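Side-chain contacts in thymidylate synthase thyX (Helicobacter pylori, PDB 3N3Y), which probably catalyses the reductive methylation of dUMP to dTMP as an FAD-dependent homotetramer that takes its methyl group from methylenetetrahydrofolate and reducing power from NADPH: residues 51-54 / 55-58; 168-171 / 172-176; 175-178 / 179-183. All blocks are in the same frame, centred on the assembly; numbering follows the deposited sequence.

The three contacts follow one another along the chain. Contact 1 is the loop turn between helix 41-51 and strand 64-73, contact 2 the passage from strand 163-171 of the antiparallel sheet into helix 172-182, and contact 3 the last turns of that helix. Contacts 2 and 3 share Leu175 and Gln176, and their centres are about 9 Å apart; the centre of contact 1 is about 14 Å from contact 2 and about 16 Å from contact 3. Contacts 1 and 2 hold one FAD, contact 3 another. These segments thus serve two cofactor sites, in keeping with FAD sites that are each built from three monomers.

Contact 1 (51-54 / 55-58); sequences GNIF and RHSS. With FAD (flavin-adenine dinucleotide), chain K.
Ser57 turns OG back toward Phe54 by setting it between its own backbone N and carbonyl carbon (chi1 49°), and the hydroxyl donates to Phe54 O at 2.8 Å. In Phe54, CG is anti to the backbone N, which points the ring at the FAD ribose, with CZ toward O3B. The carbonyl of Phe54 is gripped twice: OG of Ser57 lies in its plane on a lone pair, whereas the amide N of Ser57, 3.1 Å from the same Phe54 O, comes from above that plane. The amide bond is nearly straight, with an N-H...O angle of 173°. One residue earlier, His56 N bonds to Ile53 O at 2.9 Å. Two successive bonds, each back to the third residue before, are the signature of a 3-10 turn, and this one leads from helix 41-51 toward strand 64-73 while presenting several side chains to the cofactor. Arg55 runs alongside Ile53, pointing the same way, with Ile53 CG2 3.7 Å from Arg55 NH1. The CG of Arg55 also sits over the centre of the His56 imidazole, 3.3 Å above its plane. Arg55 CD lies 3.6 Å from the flavin methyl C7M, and the bend at chi3 (51°) keeps NE beside the same methyl. His56 meets the isoalloxazine through its rim: flavin N5 lies in the plane of the imidazole, 3.8 Å from CE1. Ser58 OG and the ribityl O2' are hydrogen-bonded at 2.8 Å, and O2' adds a weak bond to Arg55 O. Around the turn, Ser57 and Phe54 touch Arg173, Phe54 packs on Asn177 of the second subunit, and His56 meets Trp30 edge-to-face.

Contact 2 (168-171 / 172-176); sequences YSIN and ARSLQ. With FAD (flavin-adenine dinucleotide), chain K.
Asn171 uses both ends of its amide, bonding with OD1 to the backbone N of Ser174 at 2.9 Å and with ND2 to N1A of the FAD adenine at 2.8 Å. The bond to adenine is almost straight (N-H...N 171°). The first torsion (chi1 76°) places the amide between the backbone N and carbonyl carbon of Asn171, where OD1 can bend over the start of helix 172-182. This is an N-cap: the side-chain oxygen takes up an N-H of the first turn, and the bond also fixes the rotation of the amide, so that ND2 faces the base. The second polar group is Arg173, whose fully extended chain carries its guanidinium to a phosphate of FAD. Arg173 NH1 donates to O2P of FAD at 3.0 Å and Arg173 NH2 to O1P at 3.1 Å, a fork that puts the phosphorus in the plane of the guanidinium at its edge. Over one face of that group stands ribose C2B, 3.4 Å above the centre. Glu61 forms a salt bridge with Arg173 NH1, and Arg84 of the second subunit, which also bonds this FAD, brings NH2 close to Arg173 NH1. Helical bonding begins with Leu175 N, which donates to Asn171 O at 2.8 Å. Behind the polar cap, Ile170 stretches its CG1 branch over the first turn: CG1 lies 3.7 Å from Ser174 CB, and CD1 4.0 Å from Leu175 CB. Ser174 OG is bonded to Ile85 O. Strand and helix meet at 101°, so the chain turns about a right angle at Asn171. Strand 163-171 is an inner strand of the antiparallel sheet, between 64-73 and 87-90; Ile170 packs on Phe67 of the former and on Leu178 further along helix 172-182.

Contact 3 (175-178 / 179-183); sequences LQNL and LTLRS. With FAD (flavin-adenine dinucleotide), chain F.
Helix 172-182 ends at the flavin, and in its closing turns Leu178 and Arg182 lie one turn apart, with Leu178 CD1 3.5 Å from Arg182 CG. Arg182 bends at chi2 (-60°) and then extends, which brings its guanidinium over the dimethylbenzene end of FAD: methyl C8M stands 3.4 Å above one face, offset toward the rim. Two further bonds hold the guanidinium: NE to His83 and NH2 to O2 of the bound dUMP. Further back, Asn177 supplies ND2 to the FAD phosphate oxygen O1P at 3.2 Å (N-H...O 155°), while its OD1 touches Leu181 CD1 at 3.6 Å. Phe54 of the second subunit packs on both residues. On another side, Leu179 CG meets Leu175 CD1 at 4.0 Å. Thr180 sets OG1 beside its own backbone N (chi1 -58°) and donates it to Gln176 O at 3.0 Å; its amide reaches the same oxygen from the opposite face of the carbonyl. Ser183 repeats the pattern at the helix end, OG to Leu179 O at 2.7 Å, joined by its own amide. Arg182 pairs with His83, the histidine of the RHRX7S signature of the ThyX family, and this pairing belongs to the flavin-dependent thymidylate synthase active site, where Arg182 probably promotes ionisation of dUMP N3.

Contact 1 (51-54 / 55-58)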
loop_
_atom_site.group_PDB
_atom_site.type_symbol
_atom_site.label_atom_id
_atom_site.label_comp_id
_atom_site.label_asym_id
_atom_site.label_seq_id
_atom_site.Cartn_x
_atom_site.Cartn_y
_atom_site.Cartn_z
ATOM N N GLY A 51 -20.490 3.000 -3.503
ATOM C CA GLY A 51 -19.427 2.122 -3.048
ATOM C C GLY A 51 -19.148 0.956 -3.988
ATOM O O GLY A 51 -18.057 0.395 -3.974
ATOM N N ASN A 52 -20.124 0.596 -4.819
ATOM C CA ASN A 52 -19.972 -0.551 -5.717
ATOM C C ASN A 52 -19.750 -0.193 -7.187
ATOM O O ASN A 52 -19.649 -1.080 -8.029
ATOM C CB ASN A 52 -21.152 -1.514 -5.569
ATOM C CG ASN A 52 -21.199 -2.180 -4.194
ATOM O OD1 ASN A 52 -20.236 -2.121 -3.417
ATOM N ND2 ASN A 52 -22.326 -2.816 -3.888
ATOM N N ILE A 53 -19.698 1.099 -7.502
ATOM C CA ILE A 53 -19.158 1.525 -8.785
ATOM C C ILE A 53 -17.655 1.456 -8.606
ATOM O O ILE A 53 -17.123 2.049 -7.663
ATOM C CB ILE A 53 -19.505 2.984 -9.134
ATOM C CG1 ILE A 53 -20.993 3.275 -8.919
ATOM C CG2 ILE A 53 -19.088 3.287 -10.566
ATOM C CD1 ILE A 53 -21.922 2.288 -9.616
ATOM N N PHE A 54 -16.957 0.748 -9.490
ATOM C CA PHE A 54 -15.537 0.541 -9.253
ATOM C C PHE A 54 -14.751 1.837 -9.086
ATOM O O PHE A 54 -13.975 1.971 -8.132
ATOM C CB PHE A 54 -14.845 -0.352 -10.286
ATOM C CG PHE A 54 -13.404 -0.615 -9.929
ATOM C CD1 PHE A 54 -13.085 -1.486 -8.885
ATOM C CD2 PHE A 54 -12.370 0.076 -10.567
ATOM C CE1 PHE A 54 -11.754 -1.699 -8.516
ATOM C CE2 PHE A 54 -11.034 -0.131 -10.202
ATOM C CZ PHE A 54 -10.728 -1.020 -9.178
ATOM N N ARG A 55 -14.954 2.788 -9.995
ATOM C CA ARG A 55 -14.187 4.030 -9.955
ATOM C C ARG A 55 -14.366 4.761 -8.626
ATOM O O ARG A 55 -13.542 5.592 -8.260
ATOM C CB ARG A 55 -14.550 4.951 -11.128
ATOM C CG ARG A 55 -15.875 5.702 -10.975
ATOM C CD ARG A 55 -16.081 6.674 -12.136
ATOM N NE ARG A 55 -15.897 5.984 -13.409
ATOM C CZ ARG A 55 -16.867 5.340 -14.053
ATOM N NH1 ARG A 55 -18.096 5.307 -13.547
ATOM N NH2 ARG A 55 -16.610 4.727 -15.202
ATOM N N HIS A 56 -15.431 4.436 -7.896
ATOM C CA HIS A 56 -15.733 5.148 -6.661
ATOM C C HIS A 56 -15.658 4.293 -5.396
ATOM O O HIS A 56 -16.089 4.734 -4.326
ATOM C CB HIS A 56 -17.104 5.835 -6.749
ATOM C CG HIS A 56 -17.213 6.849 -7.851
ATOM N ND1 HIS A 56 -16.289 7.860 -8.033
ATOM C CD2 HIS A 56 -18.161 7.030 -8.805
ATOM C CE1 HIS A 56 -16.655 8.610 -9.058
ATOM N NE2 HIS A 56 -17.787 8.129 -9.544
ATOM N N SER A 57 -15.105 3.088 -5.513
ATOM C CA SER A 57 -15.017 2.176 -4.366
ATOM C C SER A 57 -14.063 2.643 -3.262
ATOM O O SER A 57 -14.129 2.157 -2.129
ATOM C CB SER A 57 -14.671 0.752 -4.808
ATOM O OG SER A 57 -13.571 0.744 -5.686
ATOM N N SER A 58 -13.195 3.590 -3.587
ATOM C CA SER A 58 -12.305 4.183 -2.593
ATOM C C SER A 58 -13.044 4.966 -1.498
ATOM O O SER A 58 -12.477 5.256 -0.451
ATOM C CB SER A 58 -11.285 5.084 -3.281
ATOM O OG SER A 58 -11.949 6.068 -4.037
HETATM P PA FAD K . -4.762 2.874 -6.526
HETATM O O1A FAD K . -3.534 2.862 -7.411
HETATM O O2A FAD K . -4.726 3.932 -5.446
HETATM O O5B FAD K . -4.930 1.441 -5.842
HETATM C C5B FAD K . -4.804 0.273 -6.622
HETATM C C4B FAD K . -5.658 -0.792 -5.959
HETATM O O4B FAD K . -5.145 -1.038 -4.663
HETATM C C3B FAD K . -7.092 -0.297 -5.763
HETATM O O3B FAD K . -7.919 -0.646 -6.848
HETATM C C2B FAD K . -7.511 -0.956 -4.467
HETATM O O2B FAD K . -7.918 -2.275 -4.728
HETATM C C1B FAD K . -6.201 -1.105 -3.727
HETATM N N9A FAD K . -5.969 -0.112 -2.664
HETATM C C8A FAD K . -5.003 0.864 -2.636
HETATM N N7A FAD K . -5.115 1.529 -1.465
HETATM C C5A FAD K . -6.141 0.990 -0.756
HETATM C C6A FAD K . -6.697 1.283 0.485
HETATM N N6A FAD K . -6.092 2.135 1.311
HETATM N N1A FAD K . -7.759 0.534 0.942
HETATM C C2A FAD K . -8.276 -0.486 0.176
HETATM N N3A FAD K . -7.732 -0.763 -1.054
HETATM C C4A FAD K . -6.681 -0.044 -1.500
HETATM N N1 FAD K . -11.761 10.920 -6.268
HETATM C C2 FAD K . -12.388 11.853 -5.464
HETATM O O2 FAD K . -11.979 12.077 -4.339
HETATM N N3 FAD K . -13.489 12.545 -5.920
HETATM C C4 FAD K . -13.978 12.321 -7.185
HETATM O O4 FAD K . -14.960 12.948 -7.556
HETATM C C4X FAD K . -13.359 11.389 -8.018
HETATM N N5 FAD K . -13.850 11.160 -9.293
HETATM C C5X FAD K . -13.207 10.238 -10.099
HETATM C C6 FAD K . -13.686 10.005 -11.381
HETATM C C7 FAD K . -13.062 9.084 -12.208
HETATM C C7M FAD K . -13.594 8.849 -13.594
HETATM C C8 FAD K . -11.947 8.379 -11.744
HETATM C C8M FAD K . -11.274 7.378 -12.637
HETATM C C9 FAD K . -11.459 8.598 -10.456
HETATM C C9A FAD K . -12.088 9.527 -9.627
HETATM N N10 FAD K . -11.608 9.757 -8.348
HETATM C C10 FAD K . -12.242 10.687 -7.548
HETATM C "C1'" FAD K . -10.383 9.046 -7.825
HETATM C "C2'" FAD K . -10.629 7.627 -7.329
HETATM O "O2'" FAD K . -11.551 7.645 -6.255
HETATM C "C3'" FAD K . -9.317 6.972 -6.880
HETATM O "O3'" FAD K . -8.748 7.640 -5.773
HETATM C "C4'" FAD K . -8.280 6.875 -7.996
HETATM O "O4'" FAD K . -8.926 6.484 -9.177
HETATM C "C5'" FAD K . -7.302 5.757 -7.701
HETATM O "O5'" FAD K . -8.017 4.537 -7.863
HETATM P P FAD K . -7.565 3.194 -7.090
HETATM O O1P FAD K . -8.349 2.005 -7.601
HETATM O O2P FAD K . -7.751 3.398 -5.612
HETATM O O3P FAD K . -6.025 2.998 -7.530
#

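Contact 2 (168-171 / 172-176)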
loop_
_atom_site.group_PDB
_atom_site.type_symbol
_atom_site.label_atom_id
_atom_site.label_comp_id
_atom_site.label_asym_id
_atom_site.label_seq_id
_atom_site.Cartn_x
_atom_site.Cartn_y
_atom_site.Cartn_z
ATOM N N TYR A 168 -6.858 -8.031 14.033
ATOM C CA TYR A 168 -6.862 -7.810 12.605
ATOM C C TYR A 168 -7.699 -6.568 12.314
ATOM O O TYR A 168 -8.870 -6.520 12.667
ATOM C CB TYR A 168 -7.478 -9.032 11.915
ATOM C CG TYR A 168 -7.353 -9.064 10.412
ATOM C CD1 TYR A 168 -6.104 -9.167 9.802
ATOM C CD2 TYR A 168 -8.482 -9.028 9.596
ATOM C CE1 TYR A 168 -5.982 -9.207 8.429
ATOM C CE2 TYR A 168 -8.368 -9.087 8.216
ATOM C CZ TYR A 168 -7.110 -9.165 7.643
ATOM O OH TYR A 168 -6.972 -9.207 6.286
ATOM N N SER A 169 -7.112 -5.565 11.670
ATOM C CA SER A 169 -7.875 -4.373 11.297
ATOM C C SER A 169 -7.857 -4.174 9.800
ATOM O O SER A 169 -6.824 -4.334 9.149
ATOM C CB SER A 169 -7.332 -3.127 11.996
ATOM O OG SER A 169 -7.456 -3.273 13.396
ATOM N N ILE A 170 -9.004 -3.805 9.253
ATOM C CA ILE A 170 -9.151 -3.736 7.816
ATOM C C ILE A 170 -10.267 -2.745 7.437
ATOM O O ILE A 170 -11.274 -2.612 8.156
ATOM C CB ILE A 170 -9.411 -5.164 7.252
ATOM C CG1 ILE A 170 -9.467 -5.180 5.717
ATOM C CG2 ILE A 170 -10.673 -5.782 7.866
ATOM C CD1 ILE A 170 -9.579 -6.577 5.157
ATOM N N ASN A 171 -10.083 -2.034 6.326
ATOM C CA ASN A 171 -11.129 -1.132 5.848
ATOM C C ASN A 171 -12.157 -1.863 4.976
ATOM O O ASN A 171 -11.920 -2.995 4.560
ATOM C CB ASN A 171 -10.543 0.121 5.175
ATOM C CG ASN A 171 -10.003 -0.131 3.771
ATOM O OD1 ASN A 171 -10.592 -0.848 2.964
ATOM N ND2 ASN A 171 -8.889 0.504 3.468
ATOM N N ALA A 172 -13.296 -1.227 4.707
ATOM C CA ALA A 172 -14.428 -1.919 4.053
ATOM C C ALA A 172 -14.158 -2.330 2.621
ATOM O O ALA A 172 -14.636 -3.359 2.176
ATOM C CB ALA A 172 -15.689 -1.090 4.123
ATOM N N ARG A 173 -13.387 -1.536 1.892
ATOM C CA ARG A 173 -13.036 -1.890 0.528
ATOM C C ARG A 173 -12.113 -3.110 0.475
ATOM O O ARG A 173 -12.259 -3.988 -0.377
ATOM C CB ARG A 173 -12.372 -0.709 -0.151
ATOM C CG ARG A 173 -12.014 -0.942 -1.608
ATOM C CD ARG A 173 -11.323 0.294 -2.183
ATOM N NE ARG A 173 -11.248 0.235 -3.635
ATOM C CZ ARG A 173 -10.424 0.967 -4.380
ATOM N NH1 ARG A 173 -9.580 1.819 -3.803
ATOM N NH2 ARG A 173 -10.437 0.838 -5.704
ATOM N N SER A 174 -11.140 -3.158 1.373
ATOM C CA SER A 174 -10.240 -4.303 1.418
ATOM C C SER A 174 -10.986 -5.518 1.949
ATOM O O SER A 174 -10.808 -6.627 1.455
ATOM C CB SER A 174 -9.019 -4.013 2.286
ATOM O OG SER A 174 -8.058 -5.038 2.117
ATOM N N LEU A 175 -11.833 -5.300 2.948
ATOM C CA LEU A 175 -12.649 -6.389 3.486
ATOM C C LEU A 175 -13.518 -7.017 2.407
ATOM O O LEU A 175 -13.673 -8.234 2.381
ATOM C CB LEU A 175 -13.506 -5.939 4.671
ATOM C CG LEU A 175 -14.323 -7.033 5.364
ATOM C CD1 LEU A 175 -13.452 -8.226 5.795
ATOM C CD2 LEU A 175 -15.033 -6.447 6.566
ATOM N N GLN A 176 -14.058 -6.205 1.497
ATOM C CA GLN A 176 -14.848 -6.776 0.401
ATOM C C GLN A 176 -14.009 -7.724 -0.438
ATOM O O GLN A 176 -14.470 -8.802 -0.781
ATOM C CB GLN A 176 -15.443 -5.705 -0.517
ATOM C CG GLN A 176 -16.580 -4.914 0.086
ATOM C CD GLN A 176 -17.214 -3.968 -0.931
ATOM O OE1 GLN A 176 -18.400 -3.641 -0.843
ATOM N NE2 GLN A 176 -16.427 -3.536 -1.906
HETATM P PA FAD K . -4.762 2.874 -6.526
HETATM O O1A FAD K . -3.534 2.862 -7.411
HETATM O O2A FAD K . -4.726 3.932 -5.446
HETATM O O5B FAD K . -4.930 1.441 -5.842
HETATM C C5B FAD K . -4.804 0.273 -6.622
HETATM C C4B FAD K . -5.658 -0.792 -5.959
HETATM O O4B FAD K . -5.145 -1.038 -4.663
HETATM C C3B FAD K . -7.092 -0.297 -5.763
HETATM O O3B FAD K . -7.919 -0.646 -6.848
HETATM C C2B FAD K . -7.511 -0.956 -4.467
HETATM O O2B FAD K . -7.918 -2.275 -4.728
HETATM C C1B FAD K . -6.201 -1.105 -3.727
HETATM N N9A FAD K . -5.969 -0.112 -2.664
HETATM C C8A FAD K . -5.003 0.864 -2.636
HETATM N N7A FAD K . -5.115 1.529 -1.465
HETATM C C5A FAD K . -6.141 0.990 -0.756
HETATM C C6A FAD K . -6.697 1.283 0.485
HETATM N N6A FAD K . -6.092 2.135 1.311
HETATM N N1A FAD K . -7.759 0.534 0.942
HETATM C C2A FAD K . -8.276 -0.486 0.176
HETATM N N3A FAD K . -7.732 -0.763 -1.054
HETATM C C4A FAD K . -6.681 -0.044 -1.500
HETATM N N1 FAD K . -11.761 10.920 -6.268
HETATM C C2 FAD K . -12.388 11.853 -5.464
HETATM O O2 FAD K . -11.979 12.077 -4.339
HETATM N N3 FAD K . -13.489 12.545 -5.920
HETATM C C4 FAD K . -13.978 12.321 -7.185
HETATM O O4 FAD K . -14.960 12.948 -7.556
HETATM C C4X FAD K . -13.359 11.389 -8.018
HETATM N N5 FAD K . -13.850 11.160 -9.293
HETATM C C5X FAD K . -13.207 10.238 -10.099
HETATM C C6 FAD K . -13.686 10.005 -11.381
HETATM C C7 FAD K . -13.062 9.084 -12.208
HETATM C C7M FAD K . -13.594 8.849 -13.594
HETATM C C8 FAD K . -11.947 8.379 -11.744
HETATM C C8M FAD K . -11.274 7.378 -12.637
HETATM C C9 FAD K . -11.459 8.598 -10.456
HETATM C C9A FAD K . -12.088 9.527 -9.627
HETATM N N10 FAD K . -11.608 9.757 -8.348
HETATM C C10 FAD K . -12.242 10.687 -7.548
HETATM C "C1'" FAD K . -10.383 9.046 -7.825
HETATM C "C2'" FAD K . -10.629 7.627 -7.329
HETATM O "O2'" FAD K . -11.551 7.645 -6.255
HETATM C "C3'" FAD K . -9.317 6.972 -6.880
HETATM O "O3'" FAD K . -8.748 7.640 -5.773
HETATM C "C4'" FAD K . -8.280 6.875 -7.996
HETATM O "O4'" FAD K . -8.926 6.484 -9.177
HETATM C "C5'" FAD K . -7.302 5.757 -7.701
HETATM O "O5'" FAD K . -8.017 4.537 -7.863
HETATM P P FAD K . -7.565 3.194 -7.090
HETATM O O1P FAD K . -8.349 2.005 -7.601
HETATM O O2P FAD K . -7.751 3.398 -5.612
HETATM O O3P FAD K . -6.025 2.998 -7.530
#

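Contact 3 (175-178 / 179-183)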
loop_
_atom_site.group_PDB
_atom_site.type_symbol
_atom_site.label_atom_id
_atom_site.label_comp_id
_atom_site.label_asym_id
_atom_site.label_seq_id
_atom_site.Cartn_x
_atom_site.Cartn_y
_atom_site.Cartn_z
ATOM N N LEU A 175 -11.833 -5.300 2.948
ATOM C CA LEU A 175 -12.649 -6.389 3.486
ATOM C C LEU A 175 -13.518 -7.017 2.407
ATOM O O LEU A 175 -13.673 -8.234 2.381
ATOM C CB LEU A 175 -13.506 -5.939 4.671
ATOM C CG LEU A 175 -14.323 -7.033 5.364
ATOM C CD1 LEU A 175 -13.452 -8.226 5.795
ATOM C CD2 LEU A 175 -15.033 -6.447 6.566
ATOM N N GLN A 176 -14.058 -6.205 1.497
ATOM C CA GLN A 176 -14.848 -6.776 0.401
ATOM C C GLN A 176 -14.009 -7.724 -0.438
ATOM O O GLN A 176 -14.470 -8.802 -0.781
ATOM C CB GLN A 176 -15.443 -5.705 -0.517
ATOM C CG GLN A 176 -16.580 -4.914 0.086
ATOM C CD GLN A 176 -17.214 -3.968 -0.931
ATOM O OE1 GLN A 176 -18.400 -3.641 -0.843
ATOM N NE2 GLN A 176 -16.427 -3.536 -1.906
ATOM N N ASN A 177 -12.802 -7.283 -0.805
ATOM C CA ASN A 177 -11.857 -8.093 -1.568
ATOM C C ASN A 177 -11.587 -9.425 -0.838
ATOM O O ASN A 177 -11.792 -10.494 -1.393
ATOM C CB ASN A 177 -10.553 -7.296 -1.825
ATOM C CG ASN A 177 -9.524 -8.066 -2.699
ATOM O OD1 ASN A 177 -9.829 -8.518 -3.809
ATOM N ND2 ASN A 177 -8.302 -8.207 -2.185
ATOM N N LEU A 178 -11.159 -9.339 0.420
ATOM C CA LEU A 178 -10.943 -10.509 1.261
ATOM C C LEU A 178 -12.121 -11.497 1.211
ATOM O O LEU A 178 -11.925 -12.682 0.925
ATOM C CB LEU A 178 -10.671 -10.088 2.710
ATOM C CG LEU A 178 -10.338 -11.209 3.706
ATOM C CD1 LEU A 178 -9.206 -12.068 3.175
ATOM C CD2 LEU A 178 -9.961 -10.648 5.081
ATOM N N LEU A 179 -13.332 -11.003 1.484
ATOM C CA LEU A 179 -14.519 -11.853 1.531
ATOM C C LEU A 179 -14.772 -12.546 0.208
ATOM O O LEU A 179 -15.111 -13.727 0.180
ATOM C CB LEU A 179 -15.754 -11.072 1.949
ATOM C CG LEU A 179 -15.726 -10.500 3.364
ATOM C CD1 LEU A 179 -17.043 -9.813 3.673
ATOM C CD2 LEU A 179 -15.453 -11.581 4.377
ATOM N N THR A 180 -14.579 -11.826 -0.888
ATOM C CA THR A 180 -14.752 -12.411 -2.211
ATOM C C THR A 180 -13.754 -13.540 -2.503
ATOM O O THR A 180 -14.146 -14.632 -2.909
ATOM C CB THR A 180 -14.643 -11.335 -3.298
ATOM O OG1 THR A 180 -15.625 -10.331 -3.048
ATOM C CG2 THR A 180 -14.868 -11.926 -4.691
ATOM N N LEU A 181 -12.465 -13.269 -2.302
ATOM C CA LEU A 181 -11.412 -14.251 -2.593
ATOM C C LEU A 181 -11.488 -15.499 -1.694
ATOM O O LEU A 181 -11.219 -16.608 -2.144
ATOM C CB LEU A 181 -10.018 -13.604 -2.474
ATOM C CG LEU A 181 -9.549 -12.638 -3.575
ATOM C CD1 LEU A 181 -8.410 -11.750 -3.111
ATOM C CD2 LEU A 181 -9.143 -13.387 -4.839
ATOM N N ARG A 182 -11.855 -15.316 -0.429
ATOM C CA ARG A 182 -11.720 -16.383 0.553
ATOM C C ARG A 182 -13.016 -17.147 0.850
ATOM O O ARG A 182 -12.971 -18.177 1.508
ATOM C CB ARG A 182 -11.092 -15.855 1.851
ATOM C CG ARG A 182 -9.725 -15.202 1.644
ATOM C CD ARG A 182 -8.728 -16.191 1.052
ATOM N NE ARG A 182 -7.391 -15.617 0.962
ATOM C CZ ARG A 182 -6.296 -16.286 0.587
ATOM N NH1 ARG A 182 -6.369 -17.571 0.274
ATOM N NH2 ARG A 182 -5.124 -15.664 0.527
ATOM N N SER A 183 -14.149 -16.649 0.365
ATOM C CA SER A 183 -15.418 -17.356 0.482
ATOM C C SER A 183 -15.654 -18.200 -0.771
ATOM O O SER A 183 -16.640 -18.933 -0.870
ATOM C CB SER A 183 -16.586 -16.378 0.691
ATOM O OG SER A 183 -16.873 -15.648 -0.496
HETATM P PA FAD F . -4.124 -7.373 -1.042
HETATM O O1A FAD F . -4.735 -6.989 0.283
HETATM O O2A FAD F . -2.688 -7.825 -0.991
HETATM O O5B FAD F . -4.332 -6.164 -2.064
HETATM C C5B FAD F . -5.575 -5.491 -2.147
HETATM C C4B FAD F . -5.589 -4.850 -3.516
HETATM O O4B FAD F . -4.538 -3.898 -3.573
HETATM C C3B FAD F . -5.268 -5.878 -4.587
HETATM O O3B FAD F . -6.430 -6.517 -5.076
HETATM C C2B FAD F . -4.538 -5.077 -5.638
HETATM O O2B FAD F . -5.498 -4.433 -6.436
HETATM C C1B FAD F . -3.890 -3.976 -4.825
HETATM N N9A FAD F . -2.462 -4.167 -4.544
HETATM C C8A FAD F . -1.919 -4.399 -3.311
HETATM N N7A FAD F . -0.579 -4.464 -3.465
HETATM C C5A FAD F . -0.267 -4.273 -4.767
HETATM C C6A FAD F . 0.944 -4.261 -5.446
HETATM N N6A FAD F . 2.109 -4.272 -4.779
HETATM N N1A FAD F . 0.928 -4.042 -6.804
HETATM C C2A FAD F . -0.262 -3.843 -7.474
HETATM N N3A FAD F . -1.453 -3.861 -6.795
HETATM C C4A FAD F . -1.446 -4.080 -5.460
HETATM N N1 FAD F . -0.170 -16.794 -3.651
HETATM C C2 FAD F . 0.980 -17.462 -4.050
HETATM O O2 FAD F . 2.090 -16.947 -3.931
HETATM N N3 FAD F . 0.901 -18.728 -4.577
HETATM C C4 FAD F . -0.333 -19.331 -4.716
HETATM O O4 FAD F . -0.391 -20.467 -5.189
HETATM C C4X FAD F . -1.493 -18.660 -4.318
HETATM N N5 FAD F . -2.717 -19.260 -4.461
HETATM C C5X FAD F . -3.867 -18.620 -4.060
HETATM C C6 FAD F . -5.090 -19.275 -4.209
HETATM C C7 FAD F . -6.262 -18.645 -3.818
HETATM C C7M FAD F . -7.581 -19.353 -3.986
HETATM C C8 FAD F . -6.210 -17.364 -3.268
HETATM C C8M FAD F . -7.489 -16.696 -2.849
HETATM C C9 FAD F . -4.985 -16.706 -3.124
HETATM C C9A FAD F . -3.797 -17.335 -3.513
HETATM N N10 FAD F . -2.558 -16.715 -3.374
HETATM C C10 FAD F . -1.412 -17.384 -3.776
HETATM C "C1'" FAD F . -2.430 -15.334 -2.780
HETATM C "C2'" FAD F . -2.651 -14.225 -3.811
HETATM O "O2'" FAD F . -1.614 -14.233 -4.761
HETATM C "C3'" FAD F . -2.733 -12.839 -3.151
HETATM O "O3'" FAD F . -1.493 -12.426 -2.613
HETATM C "C4'" FAD F . -3.763 -12.790 -2.022
HETATM O "O4'" FAD F . -4.949 -13.426 -2.455
HETATM C "C5'" FAD F . -4.073 -11.346 -1.641
HETATM O "O5'" FAD F . -4.731 -10.770 -2.756
HETATM P P FAD F . -4.704 -9.190 -3.105
HETATM O O1P FAD F . -5.810 -8.874 -4.082
HETATM O O2P FAD F . -3.355 -8.778 -3.624
HETATM O O3P FAD F . -5.066 -8.499 -1.699
#